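Local atomic coordinates of glutathione reductase (Bartonella henselae, PDB entry 3O0H), a protein that probably catalyses the NADPH-dependent reduction of glutathione disulfide to glutathione, using a bound FAD and a redox-active cysteine pair. Residues 135-140 and 145-150. Numbering follows the deposited sequence.
Sequences RAVFVD and ELSVTG. With FAD (flavin-adenine dinucleotide), chain H.
Glu145, Arg135 and Ser147 bury most of the surface in this antiparallel beta hairpin, a worked example of how an edge strand can serve its hairpin partner and a cofactor at once. Val137 and Glu145 form a hydrogen-bonded pair: Glu145 N gives to Val137 O at 2.8 Å, and Val137 N returns a bond to Glu145 O. Two residues further along each strand, past the non-hydrogen-bonded pair Ala136-Leu146, Ser147 N reaches Arg135 O at 2.9 Å, and the same oxygen receives a CA-H...O contact from Leu146.

On the face carrying Val137 and Glu145, the methyl CG2 of Val139 lies 3.6 Å from Glu145 CB. Beyond this contact the glutamate chain runs out extended, with CG anti to the backbone N (chi1 -175°), and its carboxylate forms a salt bridge with Arg152 in the third strand of the sheet.

Ser147 lies alongside the aliphatic part of Arg135, its OG 3.5 Å from Arg135 CB. The arginine chain is stretched out from CG to NE and carries its guanidinium to the FAD adenine, where a salt bridge to Glu57 and a bond to Gly292 O hold the group. Meanwhile Ala136, whose N and O make no hydrogen bond to segment 145-150, points both at the adenine, as in related FAD-binding disulfide reductases: its N donates to FAD N1A at 3.1 Å, and its O accepts from FAD N6A at 2.9 Å. That same amino nitrogen lies 3.4 Å above the guanidinium plane of Arg135, off its centre and nearest to NH1.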
# COMPACT_ATOMS: atom_id res chain seq x y z
N ARG B 135 32.42 3.67 -24.27
CA ARG B 135 31.48 3.15 -25.23
C ARG B 135 32.20 1.99 -25.91
O ARG B 135 33.41 2.05 -26.13
CB ARG B 135 31.15 4.24 -26.25
CG ARG B 135 30.25 3.81 -27.44
CD ARG B 135 29.85 5.02 -28.27
NE ARG B 135 28.90 4.67 -29.33
CZ ARG B 135 27.58 4.51 -29.14
NH1 ARG B 135 27.04 4.63 -27.92
NH2 ARG B 135 26.81 4.17 -30.16
N ALA B 136 31.45 0.94 -26.23
CA ALA B 136 31.93 -0.16 -27.07
C ALA B 136 31.01 -0.23 -28.30
O ALA B 136 29.79 -0.11 -28.18
CB ALA B 136 31.85 -1.48 -26.33
N VAL B 137 31.62 -0.50 -29.45
CA VAL B 137 30.94 -0.72 -30.71
C VAL B 137 31.47 -2.00 -31.34
O VAL B 137 32.61 -2.41 -31.10
CB VAL B 137 31.11 0.47 -31.68
CG1 VAL B 137 30.76 1.78 -30.99
CG2 VAL B 137 32.53 0.56 -32.26
N PHE B 138 30.66 -2.63 -32.18
CA PHE B 138 31.11 -3.84 -32.91
C PHE B 138 32.08 -3.47 -34.02
O PHE B 138 31.87 -2.50 -34.75
CB PHE B 138 29.95 -4.61 -33.54
CG PHE B 138 29.03 -5.29 -32.54
CD1 PHE B 138 27.96 -4.62 -31.99
CD2 PHE B 138 29.20 -6.62 -32.22
CE1 PHE B 138 27.11 -5.26 -31.09
CE2 PHE B 138 28.36 -7.27 -31.35
CZ PHE B 138 27.31 -6.60 -30.79
N VAL B 139 33.12 -4.29 -34.14
CA VAL B 139 34.02 -4.28 -35.28
C VAL B 139 33.64 -5.42 -36.26
O VAL B 139 33.70 -5.26 -37.46
CB VAL B 139 35.47 -4.55 -34.81
CG1 VAL B 139 36.39 -4.84 -36.00
CG2 VAL B 139 35.97 -3.37 -34.01
N ASP B 140 33.30 -6.56 -35.69
CA ASP B 140 32.79 -7.74 -36.39
C ASP B 140 31.97 -8.60 -35.39
O ASP B 140 31.64 -8.15 -34.32
CB ASP B 140 33.91 -8.54 -37.07
CG ASP B 140 34.83 -9.25 -36.11
OD1 ASP B 140 34.52 -9.40 -34.91
OD2 ASP B 140 35.94 -9.65 -36.59
N GLU B 145 35.22 -2.65 -30.22
CA GLU B 145 36.19 -1.61 -30.07
C GLU B 145 35.74 -0.61 -29.01
O GLU B 145 34.57 -0.23 -28.96
CB GLU B 145 36.44 -0.92 -31.40
CG GLU B 145 37.56 0.13 -31.33
CD GLU B 145 37.95 0.72 -32.70
OE1 GLU B 145 38.03 1.93 -32.80
OE2 GLU B 145 38.23 -0.02 -33.65
N LEU B 146 36.67 -0.25 -28.12
CA LEU B 146 36.40 0.72 -27.08
C LEU B 146 36.69 2.09 -27.67
O LEU B 146 37.82 2.37 -28.08
CB LEU B 146 37.24 0.45 -25.81
CG LEU B 146 37.06 -0.92 -25.16
CD1 LEU B 146 37.97 -1.07 -23.95
CD2 LEU B 146 35.63 -1.16 -24.77
N SER B 147 35.66 2.93 -27.75
CA SER B 147 35.79 4.29 -28.28
C SER B 147 36.91 5.13 -27.67
O SER B 147 37.59 5.81 -28.38
CB SER B 147 34.45 5.04 -28.21
OG SER B 147 33.44 4.30 -28.91
N VAL B 148 37.09 5.08 -26.35
CA VAL B 148 37.99 6.01 -25.67
C VAL B 148 39.46 5.80 -26.08
O VAL B 148 40.21 6.75 -26.36
CB VAL B 148 37.80 5.89 -24.09
CG1 VAL B 148 38.86 6.75 -23.31
CG2 VAL B 148 36.40 6.31 -23.69
N THR B 149 39.85 4.53 -26.20
CA THR B 149 41.24 4.16 -26.50
C THR B 149 41.50 3.49 -27.86
O THR B 149 42.64 3.37 -28.27
CB THR B 149 41.67 3.13 -25.50
OG1 THR B 149 40.84 1.96 -25.67
CG2 THR B 149 41.53 3.70 -24.09
N GLY B 150 40.47 3.00 -28.52
CA GLY B 150 40.68 2.25 -29.76
C GLY B 150 41.00 0.76 -29.52
O GLY B 150 41.19 0.04 -30.48
PA FAD H . 19.54 1.16 -19.43
O1A FAD H . 19.09 2.43 -20.08
O2A FAD H . 19.25 1.08 -17.95
O5B FAD H . 21.10 0.86 -19.65
C5B FAD H . 21.76 1.02 -20.89
C4B FAD H . 23.18 1.43 -20.54
O4B FAD H . 24.04 1.28 -21.65
C3B FAD H . 23.31 2.87 -20.08
O3B FAD H . 24.01 2.93 -18.83
C2B FAD H . 24.12 3.54 -21.17
O2B FAD H . 24.98 4.53 -20.64
C1B FAD H . 24.94 2.43 -21.74
N9A FAD H . 25.29 2.39 -23.17
C8A FAD H . 24.46 2.54 -24.24
N7A FAD H . 25.16 2.27 -25.35
C5A FAD H . 26.43 1.95 -24.97
C6A FAD H . 27.53 1.51 -25.66
N6A FAD H . 27.55 1.40 -27.00
N1A FAD H . 28.68 1.22 -24.97
C2A FAD H . 28.69 1.32 -23.60
N3A FAD H . 27.60 1.71 -22.91
C4A FAD H . 26.48 1.97 -23.61
N1 FAD H . 11.07 2.17 -15.53
C2 FAD H . 10.34 1.60 -14.51
O2 FAD H . 10.16 0.36 -14.41
N3 FAD H . 9.80 2.39 -13.57
C4 FAD H . 9.98 3.76 -13.56
O4 FAD H . 9.48 4.39 -12.62
C4X FAD H . 10.71 4.35 -14.59
N5 FAD H . 10.94 5.70 -14.63
C5X FAD H . 11.72 6.22 -15.66
C6 FAD H . 11.92 7.58 -15.69
C7 FAD H . 12.70 8.16 -16.69
C7M FAD H . 12.91 9.66 -16.67
C8 FAD H . 13.28 7.36 -17.65
C8M FAD H . 14.11 7.96 -18.77
C9 FAD H . 13.06 5.99 -17.64
C9A FAD H . 12.27 5.41 -16.64
N10 FAD H . 12.03 4.05 -16.58
C10 FAD H . 11.28 3.53 -15.56
C1' FAD H . 12.56 3.11 -17.59
C2' FAD H . 13.83 2.41 -17.17
O2' FAD H . 14.83 3.38 -16.95
C3' FAD H . 14.24 1.49 -18.29
O3' FAD H . 13.19 0.67 -18.76
C4' FAD H . 15.47 0.69 -17.88
O4' FAD H . 16.50 1.60 -17.50
C5' FAD H . 15.97 -0.15 -19.05
O5' FAD H . 17.09 -0.96 -18.63
P FAD H . 18.15 -1.34 -19.78
O1P FAD H . 19.16 -2.32 -19.23
O2P FAD H . 17.41 -1.84 -21.01
O3P FAD H . 18.84 -0.00 -20.29